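PDB 1RP3: RNA polymerase sigma factor SIGMA-28 (FliA) from Aquifex aeolicus, which probably directs RNA polymerase to flagellar promoters as a sigma factor and is held here in an inactive conformation by the anti-sigma factor FlgM. Local coordinates for residues T30-H35 with I139-I144; L194-I199 with K226-L231; L204-V209 with S218-L223. One frame throughout, in Å; residues are numbered along the deposited sequence.

Contact 1 of 3, residues T30-H35 with I139-I144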
ATOM      1  N   THR A  30       6.411  -3.154   2.818  1.00 25.59           N
ATOM      2  CA  THR A  30       5.764  -4.259   3.514  1.00 26.22           C
ATOM      3  C   THR A  30       4.240  -4.034   3.547  1.00 28.14           C
ATOM      4  O   THR A  30       3.460  -4.950   3.298  1.00 28.60           O
ATOM      5  CB  THR A  30       6.315  -4.386   4.976  1.00 28.60           C
ATOM      6  OG1 THR A  30       7.729  -4.597   4.939  1.00 31.75           O
ATOM      7  CG2 THR A  30       5.680  -5.557   5.717  1.00 27.35           C
ATOM      8  N   ASN A  31       3.825  -2.811   3.853  1.00 31.05           N
ATOM      9  CA  ASN A  31       2.409  -2.487   3.933  1.00 32.49           C
ATOM     10  C   ASN A  31       1.702  -2.609   2.591  1.00 32.24           C
ATOM     11  O   ASN A  31       0.557  -3.077   2.520  1.00 30.60           O
ATOM     12  CB  ASN A  31       2.206  -1.102   4.527  1.00 35.49           C
ATOM     13  CG  ASN A  31       0.763  -0.824   4.839  1.00 42.82           C
ATOM     14  OD1 ASN A  31       0.171   0.092   4.277  1.00 48.90           O
ATOM     15  ND2 ASN A  31       0.171  -1.632   5.717  1.00 43.71           N
ATOM     16  N   ILE A  32       2.396  -2.217   1.526  1.00 30.22           N
ATOM     17  CA  ILE A  32       1.839  -2.315   0.187  1.00 29.78           C
ATOM     18  C   ILE A  32       1.813  -3.789  -0.212  1.00 31.28           C
ATOM     19  O   ILE A  32       0.860  -4.244  -0.838  1.00 33.15           O
ATOM     20  CB  ILE A  32       2.649  -1.456  -0.822  1.00 28.43           C
ATOM     21  CG1 ILE A  32       2.434   0.024  -0.521  1.00 27.77           C
ATOM     22  CG2 ILE A  32       2.241  -1.731  -2.246  1.00 25.09           C
ATOM     23  CD1 ILE A  32       3.336   0.945  -1.320  1.00 25.51           C
ATOM     24  N   LYS A  33       2.823  -4.545   0.224  1.00 31.09           N
ATOM     25  CA  LYS A  33       2.904  -5.977  -0.081  1.00 30.78           C
ATOM     26  C   LYS A  33       1.682  -6.760   0.396  1.00 29.30           C
ATOM     27  O   LYS A  33       1.346  -7.800  -0.164  1.00 29.91           O
ATOM     28  CB  LYS A  33       4.174  -6.594   0.511  1.00 31.16           C
ATOM     29  CG  LYS A  33       5.346  -6.643  -0.450  1.00 33.30           C
ATOM     30  CD  LYS A  33       5.153  -7.701  -1.521  1.00 34.74           C
ATOM     31  CE  LYS A  33       5.220  -9.108  -0.944  1.00 34.13           C
ATOM     32  NZ  LYS A  33       4.913 -10.164  -1.966  1.00 30.72           N
ATOM     33  N   LYS A  34       1.004  -6.259   1.417  1.00 28.20           N
ATOM     34  CA  LYS A  34      -0.180  -6.947   1.930  1.00 31.25           C
ATOM     35  C   LYS A  34      -1.343  -6.971   0.933  1.00 32.43           C
ATOM     36  O   LYS A  34      -2.278  -7.762   1.075  1.00 32.74           O
ATOM     37  CB  LYS A  34      -0.651  -6.311   3.231  1.00 31.00           C
ATOM     38  CG  LYS A  34       0.306  -6.460   4.395  1.00 34.50           C
ATOM     39  CD  LYS A  34      -0.229  -5.683   5.596  1.00 38.57           C
ATOM     40  CE  LYS A  34       0.578  -5.954   6.852  1.00 39.53           C
ATOM     41  NZ  LYS A  34      -0.021  -5.262   8.019  1.00 39.56           N
ATOM     42  N   HIS A  35      -1.264  -6.123  -0.089  1.00 31.75           N
ATOM     43  CA  HIS A  35      -2.313  -6.026  -1.097  1.00 32.50           C
ATOM     44  C   HIS A  35      -1.857  -6.520  -2.461  1.00 32.89           C
ATOM     45  O   HIS A  35      -2.574  -6.381  -3.447  1.00 34.43           O
ATOM     46  CB  HIS A  35      -2.741  -4.570  -1.253  1.00 31.41           C
ATOM     47  CG  HIS A  35      -3.104  -3.905   0.041  1.00 31.93           C
ATOM     48  ND1 HIS A  35      -4.409  -3.638   0.384  1.00 32.04           N
ATOM     49  CD2 HIS A  35      -2.336  -3.442   1.043  1.00 33.73           C
ATOM     50  CE1 HIS A  35      -4.426  -3.028   1.559  1.00 34.89           C
ATOM     51  NE2 HIS A  35      -3.191  -2.896   1.985  1.00 34.55           N
ATOM     52  N   ILE A 139      -6.567  -8.305  -9.347  1.00 34.67           N
ATOM     53  CA  ILE A 139      -7.832  -7.617  -9.552  1.00 34.14           C
ATOM     54  C   ILE A 139      -7.978  -6.507  -8.521  1.00 34.48           C
ATOM     55  O   ILE A 139      -8.164  -5.336  -8.869  1.00 35.32           O
ATOM     56  CB  ILE A 139      -9.032  -8.594  -9.452  1.00 34.38           C
ATOM     57  CG1 ILE A 139      -9.081  -9.488 -10.692  1.00 34.19           C
ATOM     58  CG2 ILE A 139     -10.339  -7.819  -9.287  1.00 34.62           C
ATOM     59  CD1 ILE A 139     -10.012 -10.682 -10.543  1.00 35.05           C
ATOM     60  N   ASN A 140      -7.855  -6.886  -7.256  1.00 35.18           N
ATOM     61  CA  ASN A 140      -7.943  -5.949  -6.150  1.00 36.41           C
ATOM     62  C   ASN A 140      -6.881  -4.864  -6.208  1.00 34.14           C
ATOM     63  O   ASN A 140      -7.135  -3.717  -5.816  1.00 32.76           O
ATOM     64  CB  ASN A 140      -7.867  -6.690  -4.818  1.00 36.79           C
ATOM     65  CG  ASN A 140      -9.197  -7.257  -4.410  1.00 43.02           C
ATOM     66  OD1 ASN A 140      -9.369  -8.470  -4.301  1.00 45.05           O
ATOM     67  ND2 ASN A 140     -10.172  -6.373  -4.216  1.00 46.28           N
ATOM     68  N   PHE A 141      -5.695  -5.203  -6.712  1.00 34.13           N
ATOM     69  CA  PHE A 141      -4.671  -4.178  -6.775  1.00 34.43           C
ATOM     70  C   PHE A 141      -4.974  -3.128  -7.848  1.00 36.32           C
ATOM     71  O   PHE A 141      -4.642  -1.950  -7.680  1.00 37.91           O
ATOM     72  CB  PHE A 141      -3.256  -4.739  -6.885  1.00 29.97           C
ATOM     73  CG  PHE A 141      -2.219  -3.770  -6.408  1.00 30.20           C
ATOM     74  CD1 PHE A 141      -2.146  -3.431  -5.062  1.00 27.97           C
ATOM     75  CD2 PHE A 141      -1.382  -3.117  -7.308  1.00 31.22           C
ATOM     76  CE1 PHE A 141      -1.266  -2.457  -4.623  1.00 30.63           C
ATOM     77  CE2 PHE A 141      -0.494  -2.132  -6.870  1.00 30.93           C
ATOM     78  CZ  PHE A 141      -0.438  -1.804  -5.530  1.00 29.37           C
ATOM     79  N   SER A 142      -5.661  -3.546  -8.909  1.00 35.90           N
ATOM     80  CA  SER A 142      -6.051  -2.635  -9.978  1.00 37.29           C
ATOM     81  C   SER A 142      -6.933  -1.537  -9.407  1.00 35.66           C
ATOM     82  O   SER A 142      -6.822  -0.384  -9.809  1.00 34.83           O
ATOM     83  CB  SER A 142      -6.845  -3.374 -11.057  1.00 42.24           C
ATOM     84  OG  SER A 142      -6.066  -4.390 -11.657  1.00 47.76           O
ATOM     85  N   TYR A 143      -7.813  -1.898  -8.478  1.00 34.68           N
ATOM     86  CA  TYR A 143      -8.693  -0.920  -7.855  1.00 37.73           C
ATOM     87  C   TYR A 143      -7.929  -0.054  -6.869  1.00 38.61           C
ATOM     88  O   TYR A 143      -8.311   1.083  -6.599  1.00 40.30           O
ATOM     89  CB  TYR A 143      -9.883  -1.600  -7.188  1.00 39.05           C
ATOM     90  CG  TYR A 143     -10.847  -2.206  -8.190  1.00 45.50           C
ATOM     91  CD1 TYR A 143     -11.655  -1.392  -8.997  1.00 46.76           C
ATOM     92  CD2 TYR A 143     -10.925  -3.591  -8.365  1.00 45.74           C
ATOM     93  CE1 TYR A 143     -12.516  -1.946  -9.949  1.00 48.80           C
ATOM     94  CE2 TYR A 143     -11.780  -4.152  -9.314  1.00 47.77           C
ATOM     95  CZ  TYR A 143     -12.571  -3.328 -10.104  1.00 48.97           C
ATOM     96  OH  TYR A 143     -13.423  -3.884 -11.036  1.00 50.04           O
ATOM     97  N   ILE A 144      -6.839  -0.589  -6.333  1.00 38.51           N
ATOM     98  CA  ILE A 144      -6.011   0.178  -5.416  1.00 36.68           C
ATOM     99  C   ILE A 144      -5.282   1.230  -6.234  1.00 35.84           C
ATOM    100  O   ILE A 144      -5.217   2.389  -5.844  1.00 33.95           O
ATOM    101  CB  ILE A 144      -5.016  -0.732  -4.663  1.00 36.78           C
ATOM    102  CG1 ILE A 144      -5.751  -1.408  -3.515  1.00 35.57           C
ATOM    103  CG2 ILE A 144      -3.812   0.064  -4.132  1.00 34.39           C
ATOM    104  CD1 ILE A 144      -4.992  -2.535  -2.896  1.00 39.10           C
TER

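Contact 2 of 3, residues L194-I199 with K226-L231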
ATOM      1  N   LEU A 194     -17.082  -2.440   6.771  1.00 48.74           N
ATOM      2  CA  LEU A 194     -16.442  -3.326   7.753  1.00 47.65           C
ATOM      3  C   LEU A 194     -15.197  -3.981   7.164  1.00 46.54           C
ATOM      4  O   LEU A 194     -14.182  -4.109   7.841  1.00 47.14           O
ATOM      5  CB  LEU A 194     -17.422  -4.414   8.225  1.00 47.19           C
ATOM      6  CG  LEU A 194     -16.852  -5.611   9.010  1.00 46.81           C
ATOM      7  CD1 LEU A 194     -16.148  -5.161  10.288  1.00 45.57           C
ATOM      8  CD2 LEU A 194     -17.959  -6.595   9.344  1.00 44.45           C
ATOM      9  N   VAL A 195     -15.286  -4.412   5.910  1.00 44.10           N
ATOM     10  CA  VAL A 195     -14.158  -5.042   5.247  1.00 43.13           C
ATOM     11  C   VAL A 195     -13.046  -4.018   5.049  1.00 43.23           C
ATOM     12  O   VAL A 195     -11.877  -4.314   5.284  1.00 43.01           O
ATOM     13  CB  VAL A 195     -14.579  -5.648   3.890  1.00 43.16           C
ATOM     14  CG1 VAL A 195     -13.358  -5.937   3.014  1.00 41.84           C
ATOM     15  CG2 VAL A 195     -15.379  -6.921   4.117  1.00 42.79           C
ATOM     16  N   ILE A 196     -13.415  -2.800   4.660  1.00 42.28           N
ATOM     17  CA  ILE A 196     -12.430  -1.753   4.442  1.00 41.28           C
ATOM     18  C   ILE A 196     -11.707  -1.412   5.736  1.00 41.56           C
ATOM     19  O   ILE A 196     -10.488  -1.240   5.740  1.00 40.64           O
ATOM     20  CB  ILE A 196     -13.062  -0.479   3.850  1.00 40.89           C
ATOM     21  CG1 ILE A 196     -13.534  -0.737   2.421  1.00 42.15           C
ATOM     22  CG2 ILE A 196     -12.050   0.651   3.827  1.00 42.02           C
ATOM     23  CD1 ILE A 196     -12.421  -1.139   1.467  1.00 40.84           C
ATOM     24  N   GLN A 197     -12.444  -1.368   6.842  1.00 41.92           N
ATOM     25  CA  GLN A 197     -11.827  -1.038   8.117  1.00 42.36           C
ATOM     26  C   GLN A 197     -10.842  -2.122   8.546  1.00 43.55           C
ATOM     27  O   GLN A 197      -9.725  -1.815   8.979  1.00 43.94           O
ATOM     28  CB  GLN A 197     -12.884  -0.802   9.203  1.00 42.17           C
ATOM     29  CG  GLN A 197     -12.294  -0.346  10.542  1.00 42.81           C
ATOM     30  CD  GLN A 197     -13.355   0.073  11.564  1.00 45.72           C
ATOM     31  OE1 GLN A 197     -14.197   0.944  11.303  1.00 44.39           O
ATOM     32  NE2 GLN A 197     -13.293  -0.524  12.746  1.00 43.09           N
ATOM     33  N   LEU A 198     -11.235  -3.387   8.407  1.00 41.73           N
ATOM     34  CA  LEU A 198     -10.354  -4.481   8.805  1.00 41.64           C
ATOM     35  C   LEU A 198      -9.095  -4.535   7.948  1.00 41.27           C
ATOM     36  O   LEU A 198      -8.016  -4.896   8.429  1.00 42.33           O
ATOM     37  CB  LEU A 198     -11.085  -5.825   8.744  1.00 41.71           C
ATOM     38  CG  LEU A 198     -12.139  -6.156   9.812  1.00 43.28           C
ATOM     39  CD1 LEU A 198     -12.707  -7.529   9.539  1.00 44.94           C
ATOM     40  CD2 LEU A 198     -11.557  -6.115  11.206  1.00 41.95           C
ATOM     41  N   ILE A 199      -9.232  -4.138   6.687  1.00 39.98           N
ATOM     42  CA  ILE A 199      -8.111  -4.163   5.764  1.00 37.32           C
ATOM     43  C   ILE A 199      -7.148  -2.997   5.891  1.00 37.41           C
ATOM     44  O   ILE A 199      -5.941  -3.202   5.983  1.00 35.23           O
ATOM     45  CB  ILE A 199      -8.599  -4.286   4.299  1.00 37.15           C
ATOM     46  CG1 ILE A 199      -9.031  -5.732   4.036  1.00 39.07           C
ATOM     47  CG2 ILE A 199      -7.498  -3.868   3.324  1.00 37.36           C
ATOM     48  CD1 ILE A 199      -9.385  -6.050   2.608  1.00 38.16           C
ATOM     49  N   LYS A 226     -15.440  -3.896  -4.679  1.00 42.21           N
ATOM     50  CA  LYS A 226     -16.646  -3.080  -4.809  1.00 41.96           C
ATOM     51  C   LYS A 226     -16.497  -1.807  -3.997  1.00 41.41           C
ATOM     52  O   LYS A 226     -16.740  -0.709  -4.494  1.00 43.35           O
ATOM     53  CB  LYS A 226     -17.884  -3.858  -4.371  1.00 43.60           C
ATOM     54  N   ALA A 227     -16.038  -1.943  -2.762  1.00 40.22           N
ATOM     55  CA  ALA A 227     -15.835  -0.775  -1.918  1.00 39.51           C
ATOM     56  C   ALA A 227     -14.814   0.185  -2.547  1.00 39.58           C
ATOM     57  O   ALA A 227     -15.036   1.391  -2.600  1.00 39.06           O
ATOM     58  CB  ALA A 227     -15.379  -1.200  -0.551  1.00 38.24           C
ATOM     59  N   LEU A 228     -13.718  -0.363  -3.066  1.00 40.77           N
ATOM     60  CA  LEU A 228     -12.678   0.455  -3.680  1.00 42.10           C
ATOM     61  C   LEU A 228     -13.167   1.145  -4.943  1.00 44.28           C
ATOM     62  O   LEU A 228     -12.764   2.273  -5.222  1.00 43.44           O
ATOM     63  CB  LEU A 228     -11.411  -0.371  -3.956  1.00 39.88           C
ATOM     64  CG  LEU A 228     -10.661  -0.859  -2.712  1.00 39.25           C
ATOM     65  CD1 LEU A 228      -9.453  -1.698  -3.110  1.00 34.63           C
ATOM     66  CD2 LEU A 228     -10.252   0.329  -1.865  1.00 35.39           C
ATOM     67  N   GLU A 229     -14.034   0.470  -5.700  1.00 46.32           N
ATOM     68  CA  GLU A 229     -14.598   1.037  -6.920  1.00 47.54           C
ATOM     69  C   GLU A 229     -15.500   2.206  -6.552  1.00 49.08           C
ATOM     70  O   GLU A 229     -15.391   3.281  -7.139  1.00 48.66           O
ATOM     71  CB  GLU A 229     -15.394  -0.005  -7.681  1.00 48.93           C
ATOM     72  N   ARG A 230     -16.371   2.005  -5.563  1.00 50.03           N
ATOM     73  CA  ARG A 230     -17.267   3.071  -5.132  1.00 52.01           C
ATOM     74  C   ARG A 230     -16.468   4.318  -4.786  1.00 52.09           C
ATOM     75  O   ARG A 230     -16.663   5.375  -5.390  1.00 53.89           O
ATOM     76  CB  ARG A 230     -18.091   2.660  -3.906  1.00 53.97           C
ATOM     77  CG  ARG A 230     -19.161   1.622  -4.155  1.00 56.69           C
ATOM     78  CD  ARG A 230     -20.275   1.753  -3.114  1.00 60.15           C
ATOM     79  NE  ARG A 230     -21.042   0.517  -2.931  1.00 62.75           N
ATOM     80  CZ  ARG A 230     -21.743  -0.095  -3.883  1.00 63.61           C
ATOM     81  NH1 ARG A 230     -21.794   0.401  -5.113  1.00 64.94           N
ATOM     82  NH2 ARG A 230     -22.384  -1.222  -3.608  1.00 64.25           N
ATOM     83  N   LEU A 231     -15.534   4.171  -3.850  1.00 51.49           N
ATOM     84  CA  LEU A 231     -14.705   5.282  -3.402  1.00 51.02           C
ATOM     85  C   LEU A 231     -14.083   6.076  -4.541  1.00 51.53           C
ATOM     86  O   LEU A 231     -14.090   7.300  -4.504  1.00 51.07           O
ATOM     87  CB  LEU A 231     -13.622   4.796  -2.430  1.00 50.82           C
ATOM     88  CG  LEU A 231     -14.132   4.229  -1.099  1.00 50.30           C
ATOM     89  CD1 LEU A 231     -13.029   3.496  -0.354  1.00 52.11           C
ATOM     90  CD2 LEU A 231     -14.707   5.335  -0.255  1.00 49.21           C
TER

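Contact 3 of 3, residues L204-V209 with S218-L223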
ATOM      1  N   LEU A 204      -4.908  -5.589   7.845  1.00 42.50           N
ATOM      2  CA  LEU A 204      -4.954  -7.029   7.703  1.00 40.06           C
ATOM      3  C   LEU A 204      -5.172  -7.451   6.268  1.00 38.85           C
ATOM      4  O   LEU A 204      -6.041  -6.923   5.598  1.00 41.48           O
ATOM      5  CB  LEU A 204      -6.081  -7.594   8.564  1.00 39.48           C
ATOM      6  CG  LEU A 204      -5.896  -7.436  10.071  1.00 39.88           C
ATOM      7  CD1 LEU A 204      -7.096  -8.027  10.779  1.00 40.83           C
ATOM      8  CD2 LEU A 204      -4.603  -8.110  10.524  1.00 38.71           C
ATOM      9  N   PRO A 205      -4.376  -8.405   5.772  1.00 37.71           N
ATOM     10  CA  PRO A 205      -4.539  -8.873   4.392  1.00 35.87           C
ATOM     11  C   PRO A 205      -5.917  -9.528   4.265  1.00 35.75           C
ATOM     12  O   PRO A 205      -6.562  -9.852   5.263  1.00 34.37           O
ATOM     13  CB  PRO A 205      -3.420  -9.911   4.246  1.00 35.05           C
ATOM     14  CG  PRO A 205      -2.392  -9.427   5.204  1.00 35.94           C
ATOM     15  CD  PRO A 205      -3.212  -9.039   6.405  1.00 35.75           C
ATOM     16  N   ALA A 206      -6.361  -9.715   3.031  1.00 37.10           N
ATOM     17  CA  ALA A 206      -7.659 -10.311   2.755  1.00 38.02           C
ATOM     18  C   ALA A 206      -7.784 -11.698   3.378  1.00 38.40           C
ATOM     19  O   ALA A 206      -8.840 -12.046   3.913  1.00 39.62           O
ATOM     20  CB  ALA A 206      -7.882 -10.376   1.249  1.00 36.47           C
ATOM     21  N   LYS A 207      -6.694 -12.468   3.352  1.00 38.86           N
ATOM     22  CA  LYS A 207      -6.700 -13.820   3.914  1.00 39.86           C
ATOM     23  C   LYS A 207      -7.063 -13.834   5.401  1.00 40.69           C
ATOM     24  O   LYS A 207      -7.793 -14.712   5.857  1.00 40.73           O
ATOM     25  CB  LYS A 207      -5.353 -14.521   3.677  1.00 39.18           C
ATOM     26  N   GLU A 208      -6.579 -12.847   6.144  1.00 41.02           N
ATOM     27  CA  GLU A 208      -6.870 -12.755   7.567  1.00 42.35           C
ATOM     28  C   GLU A 208      -8.287 -12.265   7.785  1.00 43.41           C
ATOM     29  O   GLU A 208      -8.966 -12.679   8.725  1.00 45.14           O
ATOM     30  CB  GLU A 208      -5.892 -11.809   8.255  1.00 43.10           C
ATOM     31  CG  GLU A 208      -4.435 -12.177   8.050  1.00 47.58           C
ATOM     32  CD  GLU A 208      -4.119 -13.623   8.431  1.00 50.97           C
ATOM     33  OE1 GLU A 208      -4.626 -14.107   9.464  1.00 53.31           O
ATOM     34  OE2 GLU A 208      -3.350 -14.280   7.696  1.00 53.95           O
ATOM     35  N   VAL A 209      -8.742 -11.383   6.907  1.00 43.88           N
ATOM     36  CA  VAL A 209     -10.084 -10.847   7.023  1.00 43.34           C
ATOM     37  C   VAL A 209     -11.089 -11.969   6.794  1.00 44.36           C
ATOM     38  O   VAL A 209     -12.126 -12.022   7.450  1.00 45.92           O
ATOM     39  CB  VAL A 209     -10.292  -9.691   6.042  1.00 41.95           C
ATOM     40  CG1 VAL A 209     -11.733  -9.242   6.050  1.00 41.84           C
ATOM     41  CG2 VAL A 209      -9.378  -8.526   6.429  1.00 41.27           C
ATOM     42  N   SER A 218     -12.453 -15.214  -1.727  1.00 37.86           N
ATOM     43  CA  SER A 218     -13.152 -14.697  -2.901  1.00 38.70           C
ATOM     44  C   SER A 218     -14.235 -13.690  -2.503  1.00 39.81           C
ATOM     45  O   SER A 218     -14.413 -12.663  -3.161  1.00 38.90           O
ATOM     46  CB  SER A 218     -13.783 -15.839  -3.680  1.00 37.00           C
ATOM     47  OG  SER A 218     -12.790 -16.783  -4.026  1.00 40.79           O
ATOM     48  N   ARG A 219     -14.940 -13.983  -1.413  1.00 39.79           N
ATOM     49  CA  ARG A 219     -15.988 -13.103  -0.919  1.00 41.20           C
ATOM     50  C   ARG A 219     -15.418 -11.790  -0.382  1.00 41.14           C
ATOM     51  O   ARG A 219     -15.945 -10.712  -0.679  1.00 41.33           O
ATOM     52  CB  ARG A 219     -16.804 -13.806   0.169  1.00 44.66           C
ATOM     53  CG  ARG A 219     -17.823 -12.923   0.881  1.00 49.03           C
ATOM     54  CD  ARG A 219     -18.809 -12.301  -0.092  1.00 54.24           C
ATOM     55  NE  ARG A 219     -19.769 -11.456   0.610  1.00 59.25           N
ATOM     56  CZ  ARG A 219     -20.824 -10.877   0.042  1.00 61.24           C
ATOM     57  NH1 ARG A 219     -21.067 -11.046  -1.254  1.00 62.58           N
ATOM     58  NH2 ARG A 219     -21.635 -10.127   0.780  1.00 61.08           N
ATOM     59  N   VAL A 220     -14.361 -11.877   0.423  1.00 39.31           N
ATOM     60  CA  VAL A 220     -13.750 -10.677   0.978  1.00 38.29           C
ATOM     61  C   VAL A 220     -13.192  -9.813  -0.147  1.00 38.19           C
ATOM     62  O   VAL A 220     -13.294  -8.590  -0.111  1.00 36.27           O
ATOM     63  CB  VAL A 220     -12.649 -11.009   2.009  1.00 39.39           C
ATOM     64  CG1 VAL A 220     -11.888  -9.745   2.407  1.00 39.49           C
ATOM     65  CG2 VAL A 220     -13.271 -11.615   3.241  1.00 35.78           C
ATOM     66  N   SER A 221     -12.709 -10.469  -1.196  1.00 38.69           N
ATOM     67  CA  SER A 221     -12.155  -9.777  -2.351  1.00 39.86           C
ATOM     68  C   SER A 221     -13.181  -9.006  -3.171  1.00 40.15           C
ATOM     69  O   SER A 221     -12.903  -7.876  -3.584  1.00 39.34           O
ATOM     70  CB  SER A 221     -11.370 -10.744  -3.233  1.00 39.67           C
ATOM     71  OG  SER A 221     -10.188 -11.141  -2.554  1.00 41.15           O
ATOM     72  N   GLN A 222     -14.356  -9.590  -3.409  1.00 41.03           N
ATOM     73  CA  GLN A 222     -15.385  -8.877  -4.175  1.00 42.89           C
ATOM     74  C   GLN A 222     -15.872  -7.673  -3.365  1.00 40.33           C
ATOM     75  O   GLN A 222     -16.113  -6.602  -3.910  1.00 38.95           O
ATOM     76  CB  GLN A 222     -16.565  -9.782  -4.557  1.00 46.11           C
ATOM     77  CG  GLN A 222     -17.570 -10.036  -3.444  1.00 55.64           C
ATOM     78  CD  GLN A 222     -18.918 -10.494  -3.972  1.00 60.79           C
ATOM     79  OE1 GLN A 222     -19.495  -9.855  -4.861  1.00 64.19           O
ATOM     80  NE2 GLN A 222     -19.430 -11.607  -3.431  1.00 61.15           N
ATOM     81  N   LEU A 223     -15.978  -7.850  -2.052  1.00 40.33           N
ATOM     82  CA  LEU A 223     -16.399  -6.777  -1.167  1.00 40.03           C
ATOM     83  C   LEU A 223     -15.374  -5.629  -1.141  1.00 40.04           C
ATOM     84  O   LEU A 223     -15.754  -4.460  -1.084  1.00 38.98           O
ATOM     85  CB  LEU A 223     -16.645  -7.324   0.240  1.00 38.81           C
ATOM     86  CG  LEU A 223     -17.940  -8.130   0.438  1.00 41.40           C
ATOM     87  CD1 LEU A 223     -18.030  -8.691   1.861  1.00 41.21           C
ATOM     88  CD2 LEU A 223     -19.155  -7.255   0.143  1.00 40.83           C
TER

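Contact 1 of 3, residues T30-H35 with I139-I144
Ile32 meets Phe141 across a buried interface between two all-helical sigma-70 regions. Segment 30-35, on helix 7-33, belongs to region 2, and the middle of helix 129-158 to region 3. The branch methyl CG2 of Ile32 reaches CZ of Phe141 at 4.2 Å, oblique to the ring. Ile80 and Tyr81 of helix 66-85 also pack on Ile32. Three residues on, His35 N is hydrogen-bonded to Ile32 O at 2.9 Å. The CB of His35 points toward segment 139-144. His35 O lies 3.4 Å from Phe141 CD1, again oblique to the ring. The aromatic side chain swings there because CG of Phe141 stands roughly anti to its backbone N (chi1 -157°). The His35 side chain crosses that of Ile144 at about a right angle. Backbone oxygens of Asn31 and Ile32 lie in the plane of the imidazole, at its edge. Phe200, and Phe86 of the FlgM chain, also meet this ring. ND1 has its hydrogen bond with Lys224 NZ, from helix 217-236. A single methyl completes the contact: CD1 of Ile144 lies 3.5 Å from His35 CB and equally 3.5 Å from His35 ND1.

Contact 2 of 3, residues L194-I199 with K226-L231
Gln197 NE2, one residue along from the Ile196 that packs on Ala227, is hydrogen-bonded to Tyr72 OH and Glu73 O of the FlgM chain, while OE1 of the same amide takes the backbone N of Ser75 of FlgM. Both ends of the amide are therefore engaged, which should fix its rotation. Gln197 makes no contact with 226-231; its neighbour Ile196 carries the contact.

The contact is apolar and buried, with a total of 122 Å² covered. More than half of this area belongs to Ile196. The isoleucine reaches Ala227 with its longer branch. CG1 lies 3.5 Å from Ala227 CB. The chain then bends instead of extending (chi2 -61°). This bend keeps CD1 over the alanine as well, with Ile196 CD1 at 3.6 Å from Ala227 CB. The small alanine lets the isoleucine come close to the helix backbone: the CA atoms of Ile196 and Ala227 are 7.3 Å apart. The same CD1 of Ile196 also touches CD2 of Leu228, more loosely, at 4.2 Å. One methyl of Ile196 thus spans two consecutive residues of the facing helix. The helical ladder behind the alanine is regular, with Leu231 N bonded to Ala227 O at 3.1 Å. On the other helix Ile199 N is bonded to Val195 O at 3.0 Å, and a wider pi-type turn follows at 197-199.

Both segments belong to sigma-70 region 4, and the contact joins helix 190-201 to helix 217-236. Val79 of FlgM packs on Ile196, so the inhibitor borders this seam. Leu228 also packs on Phe200 of helix 190-201 and on Tyr143, Ile144 and Leu147, and so sets helix 217-236 against helix 129-158 of region 3.

Contact 3 of 3, residues L204-V209 with S218-L223
Val209 lays its CG1 methyl against both methyls of Val220. The distance from Val209 CG1 to Val220 CG1 is 3.7 Å. Val220 CG2 is a little farther from the same Val209 CG1, at 4.0 Å. In each valine CG1 is anti to the backbone N (chi1 173° for Val209 and 171° for Val220). The two side chains cross obliquely. Ala206, one turn earlier, widens the patch. Its CB approaches Val220 CG1 at 4.2 Å, so that one methyl of Val220 serves two residues of the facing helix.

The two segments lie on helices 206-212 and 217-236, which form the helix-turn-helix of sigma-70 region 4. In this family the second helix of the motif is the one that recognises promoter DNA. Val220 points toward helix 206-212; Arg219 makes no contact with 204-209. CD2 of Leu223 lies 3.8 Å above one face of the Arg219 guanidinium, offset toward its rim.

Pro205 occupies the N-cap of helix 206-212, and its O takes the N of Val209 at 3.1 Å. Leu198 and Ile199 of helix 190-201 also pack on Val209. Ser221 OG is hydrogen-bonded back to Val217 O, within its own helix. Ser221 O accepts a bond from Asn140 ND2 of helix 129-158.

In the fold
From the N terminus, contact 1 comes first. It closes a long, mostly helical loop by bringing 30-35 of region 2 to 139-144 of region 3. Only after it is complete does contact 2 open at 194-199. Contact 3 then opens and closes, from 204-209 to 218-223, before the chain reaches 226-231. Contact 3 is thus nested within contact 2, and none of the loops cross. Contacts 2 and 3 share helix 217-236, and their centres are about 10 Å apart. Contact 1 touches both: His35 CE1 is 3.6 Å from Ile199 CG2, and Lys34 O packs on Pro205 CB at 4.0 Å. The contacts thus join regions 2, 3 and 4.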